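Local structure of nickel-dependent hydrogenase large subunit (Allochromatium vinosum, 3MYR) at residues 3-8 against 537-542; 88-93 against 445-450; 102-107 against 431-436; 145-150 against 187-192; 326-329 against 334-337. The protein oxidises dihydrogen at a nickel-iron centre, passing the electrons to an acceptor, as the large subunit of a membrane-bound [NiFe] hydrogenase heterodimer. All coordinates share one frame; numbering follows the deposited sequence.

Contact 1: residues 3-8 against 537-542; sequences ERIVVD and VDVKQP
I5 and V539 pack two branched side chains against each other where strand 5-7, an outer strand of a three-stranded antiparallel sheet, faces the loop that leads into helix 543-551. Starting at the CB of I5, which heads toward that loop, the side chain forks. The short branch, CG2, reaches the CB of V539 at 4.1 Å. The longer branch starts at CG1, which sits anti to the carbonyl carbon (chi1 -68°) and lies 3.9 Å from V539 CG1. At the tip, I5 CD1 settles against V539 CG2 at 3.8 Å and equally close to the branch point CB. All three carbons beyond CB therefore bear on one valine, and the two side chains cross at about a right angle.

Two residues further along the strand, V7 repeats the approach more loosely, its CG1 lying 4.2 Å from CG of P542. That proline is the N-cap residue of helix 543-551. V539 is presented by a type I turn from D538 to Q541, closed by Q541 N donating to D538 O at 3.0 Å. An Asx turn reinforces it: K540 N gives a hydrogen bond to D538 OD2 at 2.9 Å, arriving from above the carboxylate plane.

On the sheet side, I5 and V7 pair through their backbones with A21 and I19 of strand 17-24, while V7 also packs on S49 of the small subunit. No hydrogen bond spans the two segments, so strand and loop are joined here through aliphatic carbon alone, while two local hydrogen bonds hold the turn that carries V539.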
# COMPACT_ATOMS: atom_id res chain seq x y z
N GLU B 3 23.83 23.88 -3.81
CA GLU B 3 22.80 24.16 -2.85
C GLU B 3 22.24 22.99 -2.09
O GLU B 3 22.92 22.48 -1.27
CB GLU B 3 21.69 24.92 -3.49
CG GLU B 3 21.54 24.47 -4.79
CD GLU B 3 20.99 25.47 -5.59
OE1 GLU B 3 21.38 25.52 -6.73
OE2 GLU B 3 20.16 26.23 -5.08
N ARG B 4 20.99 22.63 -2.26
CA ARG B 4 20.46 21.59 -1.42
C ARG B 4 21.00 20.21 -1.71
O ARG B 4 21.24 19.85 -2.82
CB ARG B 4 18.95 21.55 -1.53
CG ARG B 4 18.24 22.49 -0.68
CD ARG B 4 16.80 22.43 -1.00
NE ARG B 4 16.44 23.75 -1.26
CZ ARG B 4 16.00 24.27 -2.37
NH1 ARG B 4 15.67 23.58 -3.42
NH2 ARG B 4 15.85 25.55 -2.38
N ILE B 5 21.14 19.43 -0.67
CA ILE B 5 21.38 17.98 -0.82
C ILE B 5 20.07 17.30 -1.32
O ILE B 5 18.96 17.74 -0.94
CB ILE B 5 21.83 17.45 0.54
CG1 ILE B 5 23.26 18.03 0.86
CG2 ILE B 5 21.78 15.96 0.64
CD1 ILE B 5 24.32 17.76 -0.17
N VAL B 6 20.19 16.35 -2.23
CA VAL B 6 19.02 15.76 -2.86
C VAL B 6 19.03 14.25 -2.62
O VAL B 6 20.02 13.59 -2.90
CB VAL B 6 18.97 16.05 -4.38
CG1 VAL B 6 17.82 15.23 -5.08
CG2 VAL B 6 18.82 17.58 -4.64
N VAL B 7 17.93 13.70 -2.11
CA VAL B 7 17.72 12.26 -2.21
C VAL B 7 16.47 11.86 -2.98
O VAL B 7 15.32 12.06 -2.55
CB VAL B 7 17.99 11.53 -0.87
CG1 VAL B 7 18.25 12.40 0.38
CG2 VAL B 7 17.66 10.01 -0.75
N ASP B 8 16.74 11.37 -4.19
CA ASP B 8 15.69 11.07 -5.16
C ASP B 8 16.26 9.95 -6.06
O ASP B 8 17.21 10.18 -6.77
CB ASP B 8 15.41 12.34 -5.95
CG ASP B 8 14.25 12.21 -6.89
OD1 ASP B 8 13.80 13.26 -7.44
OD2 ASP B 8 13.83 11.06 -7.15
N VAL B 537 26.28 12.20 8.85
CA VAL B 537 27.70 11.97 8.71
C VAL B 537 28.24 12.09 7.27
O VAL B 537 29.37 12.60 7.07
CB VAL B 537 28.34 10.80 9.53
CG1 VAL B 537 27.45 10.16 10.57
CG2 VAL B 537 29.16 9.84 8.67
N ASP B 538 27.42 11.73 6.30
CA ASP B 538 27.86 11.68 4.91
C ASP B 538 26.67 11.85 3.94
O ASP B 538 25.80 10.99 3.84
CB ASP B 538 28.57 10.35 4.69
CG ASP B 538 29.03 10.13 3.23
OD1 ASP B 538 29.60 9.03 2.97
OD2 ASP B 538 28.75 10.97 2.35
N VAL B 539 26.66 12.97 3.21
CA VAL B 539 25.56 13.29 2.34
C VAL B 539 25.34 12.33 1.19
O VAL B 539 24.24 12.29 0.63
CB VAL B 539 25.57 14.77 1.84
CG1 VAL B 539 25.50 15.74 3.07
CG2 VAL B 539 26.82 15.09 0.90
N LYS B 540 26.33 11.50 0.91
CA LYS B 540 26.19 10.47 -0.13
C LYS B 540 25.60 9.16 0.34
O LYS B 540 25.40 8.26 -0.46
CB LYS B 540 27.56 10.19 -0.74
CG LYS B 540 28.17 11.46 -1.36
CD LYS B 540 29.11 11.16 -2.53
CE LYS B 540 29.67 12.50 -3.08
NZ LYS B 540 30.62 12.34 -4.27
N GLN B 541 25.49 9.01 1.67
CA GLN B 541 24.93 7.83 2.31
C GLN B 541 24.05 8.38 3.44
O GLN B 541 24.38 8.25 4.62
CB GLN B 541 26.04 6.91 2.91
CG GLN B 541 27.06 6.37 1.88
CD GLN B 541 27.84 5.10 2.36
OE1 GLN B 541 28.01 4.86 3.52
NE2 GLN B 541 28.22 4.27 1.42
N PRO B 542 22.93 9.02 3.07
CA PRO B 542 22.10 9.76 4.03
C PRO B 542 21.18 8.80 4.85
O PRO B 542 19.97 8.96 4.89
CB PRO B 542 21.28 10.65 3.10
CG PRO B 542 20.93 9.65 1.97
CD PRO B 542 22.33 9.05 1.71

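Contact 2: residues 88-93 against 445-450; sequences AQLIRN and QGWYDG
W447 lays its indole against N93 and L90 where two long helices of the large subunit's helical bundle, 86-112 and 426-456, run roughly antiparallel. Their local axes come within 9.3 Å, with 151° between the two directions.

The main interaction with the ring is CH-pi. CB of N93 stands over the six-membered ring, 3.9 Å from its centroid and 17° off the normal, and the two side chains cross at about a right angle. W447 has CG anti to its carbonyl carbon (chi1 -60°), which sends the indole across to the neighbouring helix.

The contacts of L90 are van der Waals. L90 crosses W447 at a slant: its CD1 lies 4.2 Å from W447 CD1, and its CG packs 3.9 Å from the backbone O of W447. One turn on, L90 CD2 packs on the main chain of G450, 3.9 Å from its carbonyl carbon.

Strand 281-288 joins in through L287, which touches both N93 and W447. R92 faces another way and forms a salt bridge with E77. At the far rim of the indole, CZ3 of W447 sits 3.6 Å from the backbone O of N93.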
# COMPACT_ATOMS: atom_id res chain seq x y z
N ALA B 88 -21.54 -7.84 8.41
CA ALA B 88 -20.70 -7.08 7.48
C ALA B 88 -19.68 -6.25 8.26
O ALA B 88 -18.51 -6.08 7.85
CB ALA B 88 -21.57 -6.19 6.56
N GLN B 89 -20.13 -5.65 9.35
CA GLN B 89 -19.28 -4.77 10.11
C GLN B 89 -18.14 -5.56 10.77
O GLN B 89 -16.98 -5.13 10.73
CB GLN B 89 -20.09 -3.98 11.17
CG GLN B 89 -19.24 -2.82 11.76
CD GLN B 89 -19.15 -1.59 10.82
OE1 GLN B 89 -19.91 -0.62 10.96
NE2 GLN B 89 -18.19 -1.59 9.93
N LEU B 90 -18.43 -6.75 11.29
CA LEU B 90 -17.41 -7.64 11.86
C LEU B 90 -16.42 -8.10 10.82
O LEU B 90 -15.20 -8.19 11.07
CB LEU B 90 -18.04 -8.88 12.47
CG LEU B 90 -18.52 -8.78 13.94
CD1 LEU B 90 -18.06 -7.67 14.84
CD2 LEU B 90 -19.81 -9.33 14.23
N ILE B 91 -16.95 -8.49 9.67
CA ILE B 91 -16.05 -8.87 8.59
C ILE B 91 -15.13 -7.71 8.15
O ILE B 91 -13.94 -7.92 7.99
CB ILE B 91 -16.80 -9.52 7.41
CG1 ILE B 91 -17.30 -10.91 7.88
CG2 ILE B 91 -15.80 -9.62 6.11
CD1 ILE B 91 -18.47 -11.54 6.93
N ARG B 92 -15.67 -6.48 8.07
CA ARG B 92 -14.84 -5.38 7.72
C ARG B 92 -13.76 -5.15 8.78
O ARG B 92 -12.63 -4.92 8.43
CB ARG B 92 -15.61 -4.09 7.46
CG ARG B 92 -16.29 -4.03 6.06
CD ARG B 92 -17.19 -2.72 5.96
NE ARG B 92 -17.94 -2.64 4.70
CZ ARG B 92 -18.73 -1.62 4.38
NH1 ARG B 92 -18.78 -0.53 5.19
NH2 ARG B 92 -19.40 -1.67 3.24
N ASN B 93 -14.11 -5.21 10.07
CA ASN B 93 -13.12 -5.05 11.12
C ASN B 93 -12.01 -6.09 10.99
O ASN B 93 -10.83 -5.77 11.14
CB ASN B 93 -13.72 -5.22 12.54
CG ASN B 93 -14.54 -4.02 12.99
OD1 ASN B 93 -15.19 -4.08 14.07
ND2 ASN B 93 -14.55 -2.95 12.21
N GLN B 445 -9.54 -11.86 17.68
CA GLN B 445 -10.24 -13.00 18.23
C GLN B 445 -11.65 -12.57 18.66
O GLN B 445 -12.61 -13.27 18.39
CB GLN B 445 -9.50 -13.71 19.41
CG GLN B 445 -10.11 -15.16 19.77
CD GLN B 445 -10.08 -16.16 18.54
OE1 GLN B 445 -11.06 -16.88 18.23
NE2 GLN B 445 -8.97 -16.19 17.85
N GLY B 446 -11.80 -11.36 19.19
CA GLY B 446 -13.09 -10.93 19.71
C GLY B 446 -14.05 -10.74 18.53
O GLY B 446 -15.21 -11.13 18.59
N TRP B 447 -13.55 -10.22 17.41
CA TRP B 447 -14.49 -9.96 16.30
C TRP B 447 -14.86 -11.27 15.61
O TRP B 447 -16.02 -11.46 15.20
CB TRP B 447 -13.89 -9.02 15.25
CG TRP B 447 -13.53 -7.68 15.78
CD1 TRP B 447 -14.34 -6.82 16.54
CD2 TRP B 447 -12.32 -6.95 15.49
NE1 TRP B 447 -13.63 -5.64 16.78
CE2 TRP B 447 -12.41 -5.70 16.16
CE3 TRP B 447 -11.18 -7.24 14.73
CZ2 TRP B 447 -11.38 -4.78 16.15
CZ3 TRP B 447 -10.17 -6.29 14.69
CH2 TRP B 447 -10.29 -5.07 15.37
N TYR B 448 -13.88 -12.17 15.50
CA TYR B 448 -14.14 -13.50 14.94
C TYR B 448 -15.22 -14.27 15.77
O TYR B 448 -16.22 -14.83 15.21
CB TYR B 448 -12.85 -14.33 14.86
CG TYR B 448 -13.09 -15.75 14.36
CD1 TYR B 448 -13.13 -16.02 13.01
CD2 TYR B 448 -13.25 -16.84 15.26
CE1 TYR B 448 -13.37 -17.32 12.53
CE2 TYR B 448 -13.46 -18.16 14.81
CZ TYR B 448 -13.54 -18.37 13.44
OH TYR B 448 -13.73 -19.63 12.94
N ASP B 449 -15.01 -14.31 17.09
CA ASP B 449 -15.95 -14.99 17.97
C ASP B 449 -17.31 -14.32 17.86
O ASP B 449 -18.33 -14.97 17.97
CB ASP B 449 -15.51 -14.94 19.45
CG ASP B 449 -14.27 -15.75 19.72
OD1 ASP B 449 -13.97 -16.70 18.90
OD2 ASP B 449 -13.60 -15.45 20.74
N GLY B 450 -17.33 -13.01 17.71
CA GLY B 450 -18.63 -12.31 17.65
C GLY B 450 -19.34 -12.63 16.34
O GLY B 450 -20.58 -12.73 16.30

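Contact 3: residues 102-107 against 431-436; sequences HDHVMH and AARALE
H104 is gripped at two places by the opposing helix, its edge by E436 and its face by R433, in a buried crossing of helices 86-112 and 426-456. Running in roughly opposite directions, well off antiparallel, they have local axes 10.0 Å apart.

The imidazole of H104 and the carboxylate of E436 lie nearly coplanar. NE2 donates to OE1 at 2.6 Å in a fairly straight bond (161°), entering on the anti lone pair, away from the second oxygen. The same OE1 has a second partner in R393, so the acceptor is shared between two donors. Over the imidazole face comes CG of R433, 3.4 Å from the ring centroid and 12° off the normal: a CH-pi contact.

R433 then bends at chi3 (-69°), standing its guanidinium steeply against the H104 ring and offering a face to H107 CE1. NH2 of R433 also bonds to the backbone O of S551. The network lies near the active site, the H104 side chain being about 7 Å from the nickel-iron centre, while neighbouring D103 forms a salt bridge with R487 of the centre's pocket.

A water bridges R433 and H107, accepting from R433 NH2 at 2.9 Å and lying in the H107 ring plane, 2.8 Å from H107 ND1.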
# COMPACT_ATOMS: atom_id res chain seq x y z
N HIS B 102 -0.48 -7.33 8.40
CA HIS B 102 0.29 -7.64 7.23
C HIS B 102 1.19 -6.45 6.92
O HIS B 102 2.36 -6.59 6.67
CB HIS B 102 -0.67 -7.91 6.03
CG HIS B 102 0.03 -8.23 4.76
ND1 HIS B 102 0.46 -7.25 3.87
CD2 HIS B 102 0.44 -9.41 4.24
CE1 HIS B 102 1.04 -7.84 2.84
NE2 HIS B 102 1.09 -9.15 3.06
N ASP B 103 0.60 -5.27 6.86
CA ASP B 103 1.26 -4.07 6.36
C ASP B 103 2.38 -3.59 7.36
O ASP B 103 3.50 -3.33 6.95
CB ASP B 103 0.15 -3.01 6.24
CG ASP B 103 0.53 -1.82 5.43
OD1 ASP B 103 1.76 -1.46 5.37
OD2 ASP B 103 -0.42 -1.20 4.85
N HIS B 104 2.13 -3.56 8.66
CA HIS B 104 3.14 -3.15 9.64
C HIS B 104 4.33 -4.09 9.69
O HIS B 104 5.45 -3.61 9.84
CB HIS B 104 2.53 -3.07 11.07
CG HIS B 104 1.65 -1.86 11.26
ND1 HIS B 104 1.60 -0.84 10.32
CD2 HIS B 104 0.90 -1.44 12.31
CE1 HIS B 104 0.83 0.14 10.79
NE2 HIS B 104 0.37 -0.22 11.97
N VAL B 105 4.07 -5.41 9.64
CA VAL B 105 5.15 -6.40 9.73
C VAL B 105 6.05 -6.23 8.49
O VAL B 105 7.28 -6.16 8.61
CB VAL B 105 4.59 -7.85 9.81
CG1 VAL B 105 5.67 -8.93 9.40
CG2 VAL B 105 4.02 -8.11 11.23
N MET B 106 5.44 -6.08 7.32
CA MET B 106 6.31 -5.94 6.12
C MET B 106 6.95 -4.56 6.13
O MET B 106 8.07 -4.44 5.65
CB MET B 106 5.49 -6.00 4.80
CG MET B 106 4.95 -7.47 4.54
SD MET B 106 4.23 -7.51 2.83
CE MET B 106 5.63 -7.43 1.70
N HIS B 107 6.24 -3.52 6.61
CA HIS B 107 6.97 -2.25 6.67
C HIS B 107 8.23 -2.40 7.53
O HIS B 107 9.35 -2.01 7.14
CB HIS B 107 6.17 -1.07 7.32
CG HIS B 107 6.98 0.16 7.41
ND1 HIS B 107 7.55 0.62 8.58
CD2 HIS B 107 7.44 0.98 6.43
CE1 HIS B 107 8.25 1.71 8.33
NE2 HIS B 107 8.20 1.95 7.03
N ALA B 431 8.32 2.33 17.34
CA ALA B 431 7.79 1.51 18.44
C ALA B 431 6.22 1.52 18.42
O ALA B 431 5.62 0.50 18.66
CB ALA B 431 8.29 2.03 19.82
N ALA B 432 5.58 2.68 18.23
CA ALA B 432 4.11 2.73 18.25
C ALA B 432 3.50 1.75 17.20
O ALA B 432 2.47 1.11 17.43
CB ALA B 432 3.65 4.18 17.95
N ARG B 433 4.09 1.74 16.01
CA ARG B 433 3.64 0.83 14.95
C ARG B 433 3.60 -0.65 15.46
O ARG B 433 2.63 -1.40 15.20
CB ARG B 433 4.53 1.02 13.73
CG ARG B 433 4.14 0.13 12.47
CD ARG B 433 5.00 0.44 11.24
NE ARG B 433 4.60 1.78 10.82
CZ ARG B 433 5.29 2.89 11.01
NH1 ARG B 433 4.72 4.06 10.66
NH2 ARG B 433 6.59 2.85 11.44
N ALA B 434 4.64 -1.09 16.14
CA ALA B 434 4.68 -2.46 16.64
C ALA B 434 3.64 -2.67 17.76
O ALA B 434 2.98 -3.65 17.77
CB ALA B 434 6.09 -2.79 17.19
N LEU B 435 3.55 -1.75 18.72
CA LEU B 435 2.60 -1.86 19.85
C LEU B 435 1.15 -1.90 19.36
O LEU B 435 0.38 -2.68 19.87
CB LEU B 435 2.72 -0.69 20.84
CG LEU B 435 4.15 -0.56 21.47
CD1 LEU B 435 4.21 0.56 22.50
CD2 LEU B 435 4.70 -1.96 21.98
N GLU B 436 0.79 -1.07 18.39
CA GLU B 436 -0.62 -1.07 17.97
C GLU B 436 -0.90 -2.35 17.19
O GLU B 436 -2.04 -2.83 17.20
CB GLU B 436 -0.99 0.19 17.16
CG GLU B 436 -0.56 0.10 15.69
CD GLU B 436 -1.08 1.30 14.88
OE1 GLU B 436 -0.84 1.37 13.64
OE2 GLU B 436 -1.71 2.20 15.49
O HOH W 1 8.44 0.58 11.19

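Contact 4: residues 145-150 against 187-192; sequences PGYFAD and AVAHYL
Helix 145-160 packs against helix 181-201 through its first turn, where Y147 and F148 close on the methyl group of A189. CB of A189 is the single point both rings reach. F148 brings its edge: CE2 lies 3.6 Å from A189 CB, with the methyl near the ring plane. Y147 arrives with its outer end, CE2 at 4.0 Å and OH at 3.6 Å from A189 CB.

Y147 leans on F148 within the helix, its CD2 4.0 Å above the plane and over the centre of the F148 ring, with the two planes steeply inclined. They reach the methyl by different torsions: CG of Y147 is anti to the backbone N (chi1 163°), whereas in F148 it is anti to the carbonyl carbon (chi1 -70°). F148 also packs on T130 and A134 of helix 127-137.

The phenol is tied further along the partner helix. Y147 OH is hydrogen-bonded to E193, and it accepts from a water at 2.8 Å. That water lies in the H190 ring plane and takes a weak hydrogen bond from H190 ND1 at 3.4 Å.

Both rings meet the partner helix at one methyl group, an apolar contact, while E193 and the water give the hydroxyl polar partners.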
# COMPACT_ATOMS: atom_id res chain seq x y z
N PRO B 145 21.15 -23.07 15.75
CA PRO B 145 22.42 -22.59 15.20
C PRO B 145 22.58 -23.03 13.77
O PRO B 145 23.00 -22.23 12.93
CB PRO B 145 23.49 -23.20 16.14
CG PRO B 145 22.73 -23.37 17.43
CD PRO B 145 21.30 -23.74 17.04
N GLY B 146 22.24 -24.29 13.46
CA GLY B 146 22.33 -24.74 12.05
C GLY B 146 21.44 -23.91 11.11
O GLY B 146 21.80 -23.60 9.97
N TYR B 147 20.26 -23.49 11.56
CA TYR B 147 19.41 -22.65 10.76
C TYR B 147 20.03 -21.24 10.46
O TYR B 147 20.01 -20.72 9.31
CB TYR B 147 18.10 -22.48 11.51
CG TYR B 147 17.25 -21.34 11.03
CD1 TYR B 147 16.52 -21.40 9.81
CD2 TYR B 147 17.12 -20.19 11.82
CE1 TYR B 147 15.66 -20.32 9.41
CE2 TYR B 147 16.28 -19.13 11.43
CZ TYR B 147 15.58 -19.19 10.23
OH TYR B 147 14.78 -18.11 9.94
N PHE B 148 20.56 -20.60 11.51
CA PHE B 148 21.34 -19.39 11.36
C PHE B 148 22.58 -19.54 10.47
O PHE B 148 22.83 -18.69 9.62
CB PHE B 148 21.67 -18.73 12.72
CG PHE B 148 20.47 -18.15 13.36
CD1 PHE B 148 20.03 -18.62 14.61
CD2 PHE B 148 19.72 -17.18 12.69
CE1 PHE B 148 18.88 -18.05 15.22
CE2 PHE B 148 18.55 -16.60 13.30
CZ PHE B 148 18.14 -17.04 14.55
N ALA B 149 23.28 -20.66 10.61
CA ALA B 149 24.48 -20.92 9.80
C ALA B 149 24.03 -21.12 8.35
O ALA B 149 24.66 -20.63 7.45
CB ALA B 149 25.25 -22.23 10.31
N ASP B 150 22.92 -21.84 8.13
CA ASP B 150 22.40 -22.04 6.74
C ASP B 150 21.88 -20.75 6.14
O ASP B 150 22.15 -20.45 5.00
CB ASP B 150 21.39 -23.20 6.65
CG ASP B 150 22.06 -24.65 7.02
OD1 ASP B 150 21.33 -25.70 7.17
OD2 ASP B 150 23.33 -24.72 7.22
N ALA B 187 17.97 -10.56 12.53
CA ALA B 187 17.03 -9.73 11.77
C ALA B 187 16.93 -10.13 10.31
O ALA B 187 15.83 -10.11 9.75
CB ALA B 187 17.46 -8.28 11.87
N VAL B 188 18.04 -10.47 9.67
CA VAL B 188 18.01 -10.97 8.32
C VAL B 188 17.19 -12.28 8.22
O VAL B 188 16.41 -12.46 7.29
CB VAL B 188 19.48 -11.26 7.83
CG1 VAL B 188 19.47 -12.16 6.63
CG2 VAL B 188 20.20 -9.92 7.50
N ALA B 189 17.41 -13.24 9.15
CA ALA B 189 16.60 -14.44 9.14
C ALA B 189 15.12 -14.07 9.30
O ALA B 189 14.25 -14.66 8.65
CB ALA B 189 17.01 -15.33 10.30
N HIS B 190 14.82 -13.12 10.18
CA HIS B 190 13.41 -12.77 10.39
C HIS B 190 12.79 -12.06 9.20
O HIS B 190 11.59 -12.22 8.91
CB HIS B 190 13.23 -11.92 11.64
CG HIS B 190 13.56 -12.65 12.91
ND1 HIS B 190 13.77 -14.03 12.96
CD2 HIS B 190 13.67 -12.21 14.17
CE1 HIS B 190 14.03 -14.38 14.21
NE2 HIS B 190 13.93 -13.30 14.97
N TYR B 191 13.61 -11.25 8.53
CA TYR B 191 13.22 -10.64 7.24
C TYR B 191 12.71 -11.73 6.28
O TYR B 191 11.67 -11.57 5.60
CB TYR B 191 14.44 -9.90 6.68
CG TYR B 191 14.32 -9.23 5.31
CD1 TYR B 191 14.34 -7.83 5.19
CD2 TYR B 191 14.31 -9.99 4.14
CE1 TYR B 191 14.32 -7.18 3.92
CE2 TYR B 191 14.24 -9.37 2.87
CZ TYR B 191 14.29 -7.97 2.76
OH TYR B 191 14.26 -7.37 1.50
N LEU B 192 13.43 -12.83 6.21
CA LEU B 192 13.05 -13.90 5.29
C LEU B 192 11.81 -14.66 5.80
O LEU B 192 10.96 -15.05 5.01
CB LEU B 192 14.22 -14.87 5.11
CG LEU B 192 15.39 -14.32 4.28
CD1 LEU B 192 16.57 -15.22 4.45
CD2 LEU B 192 15.06 -14.17 2.78
O HOH W 2 13.62 -17.34 12.36

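Contact 5: residues 326-329 against 334-337; sequences EFVN and EYSV
The ring of Y335 has V328 on one face and the backbone oxygen of E326 at its edge. CG2 of V328 stands over the ring centre, 3.7 Å from the centroid and 10° off the normal, a well-placed CH-pi contact. The other methyl, CG1, slides toward the phenolic end and lies 3.5 Å from Y335 CZ. At that end, in the ring plane, Y335 OH donates a hydrogen bond of 2.8 Å to E326 O. Relative to the carbonyl of E326, the hydroxyl lies well above the plane, with a C=O...donor angle of 116°.

E326 and F327 end strand 324-327, which pairs antiparallel with strand 378-381; F327 makes its backbone bonds with A378. Beyond V328 the chain loops round and returns with Y335 after only a few residues, so the tyrosine reaches back over the strand end it has just left. The Y335 side chain also touches L343, which shares a backbone bond with E326.

The side chain of E326 extends toward the magnesium site, about 4 Å from the ion, which is bound by E42, A506 and H561; this distance is consistent with a second-shell place. V328 O accepts from R357 NH1, and N339 OD1 from Y335 N.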
# COMPACT_ATOMS: atom_id res chain seq x y z
N GLU B 326 -7.36 21.79 2.64
CA GLU B 326 -6.11 21.52 1.95
C GLU B 326 -5.65 22.77 1.23
O GLU B 326 -6.47 23.43 0.51
CB GLU B 326 -6.28 20.40 0.93
CG GLU B 326 -6.60 19.03 1.57
CD GLU B 326 -6.78 17.93 0.54
OE1 GLU B 326 -5.86 17.06 0.49
OE2 GLU B 326 -7.82 17.91 -0.20
N PHE B 327 -4.36 23.02 1.37
CA PHE B 327 -3.74 24.23 0.80
C PHE B 327 -2.81 23.81 -0.33
O PHE B 327 -2.35 22.63 -0.39
CB PHE B 327 -2.95 24.99 1.88
CG PHE B 327 -3.83 25.71 2.87
CD1 PHE B 327 -4.16 27.08 2.69
CD2 PHE B 327 -4.33 25.05 3.98
CE1 PHE B 327 -4.97 27.77 3.65
CE2 PHE B 327 -5.14 25.71 4.95
CZ PHE B 327 -5.47 27.10 4.78
N VAL B 328 -2.56 24.75 -1.24
CA VAL B 328 -1.75 24.51 -2.40
C VAL B 328 -0.71 25.63 -2.61
O VAL B 328 -0.17 25.75 -3.69
CB VAL B 328 -2.54 24.23 -3.64
CG1 VAL B 328 -3.43 22.97 -3.42
CG2 VAL B 328 -3.40 25.48 -4.08
N ASN B 329 -0.41 26.39 -1.56
CA ASN B 329 0.57 27.50 -1.69
C ASN B 329 1.90 26.96 -2.20
O ASN B 329 2.66 27.74 -2.74
CB ASN B 329 0.90 28.11 -0.34
CG ASN B 329 -0.32 28.42 0.48
OD1 ASN B 329 -0.85 27.55 1.17
ND2 ASN B 329 -0.72 29.71 0.50
N GLU B 334 -3.94 24.37 -9.23
CA GLU B 334 -4.60 25.67 -9.36
C GLU B 334 -5.99 25.60 -8.67
O GLU B 334 -6.75 24.65 -8.86
CB GLU B 334 -4.72 25.96 -10.87
CG GLU B 334 -4.87 27.39 -11.26
CD GLU B 334 -3.56 28.19 -11.17
OE1 GLU B 334 -3.62 29.32 -10.67
OE2 GLU B 334 -2.49 27.70 -11.61
N TYR B 335 -6.28 26.59 -7.83
CA TYR B 335 -7.60 26.73 -7.22
C TYR B 335 -8.27 27.94 -7.85
O TYR B 335 -7.71 29.04 -7.86
CB TYR B 335 -7.48 27.00 -5.70
CG TYR B 335 -7.25 25.83 -4.78
CD1 TYR B 335 -7.23 24.50 -5.26
CD2 TYR B 335 -7.04 26.04 -3.40
CE1 TYR B 335 -7.01 23.42 -4.40
CE2 TYR B 335 -6.83 24.96 -2.53
CZ TYR B 335 -6.84 23.66 -3.05
OH TYR B 335 -6.70 22.62 -2.20
N SER B 336 -9.50 27.77 -8.30
CA SER B 336 -10.29 28.87 -8.86
C SER B 336 -10.58 29.92 -7.81
O SER B 336 -10.82 31.06 -8.16
CB SER B 336 -11.60 28.34 -9.46
OG SER B 336 -12.40 27.86 -8.42
N VAL B 337 -10.53 29.58 -6.52
CA VAL B 337 -10.76 30.62 -5.50
C VAL B 337 -9.49 31.40 -5.18
O VAL B 337 -9.53 32.34 -4.40
CB VAL B 337 -11.42 30.04 -4.21
CG1 VAL B 337 -12.85 29.45 -4.54
CG2 VAL B 337 -10.53 28.94 -3.58

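From the N terminus, strand 5-7 opens contact 1, which closes only at 537-542 and so encloses almost the whole chain, bringing its first strand beside the loop before helix 543-551. Inside that span, helix 86-112 opens contact 2 and then contact 3; helix 426-456, running back, closes contact 3 first and contact 2 afterwards. One helix pair is thus joined at two levels, about 21 Å between centres. Within contact 3 lie two shorter loops in series: contact 4, joining helices 145-160 and 181-201, and contact 5, a tight return after strand 324-327. These two sit on opposite sides of the chain's centre, about 51 Å between centres. None of the loops cross.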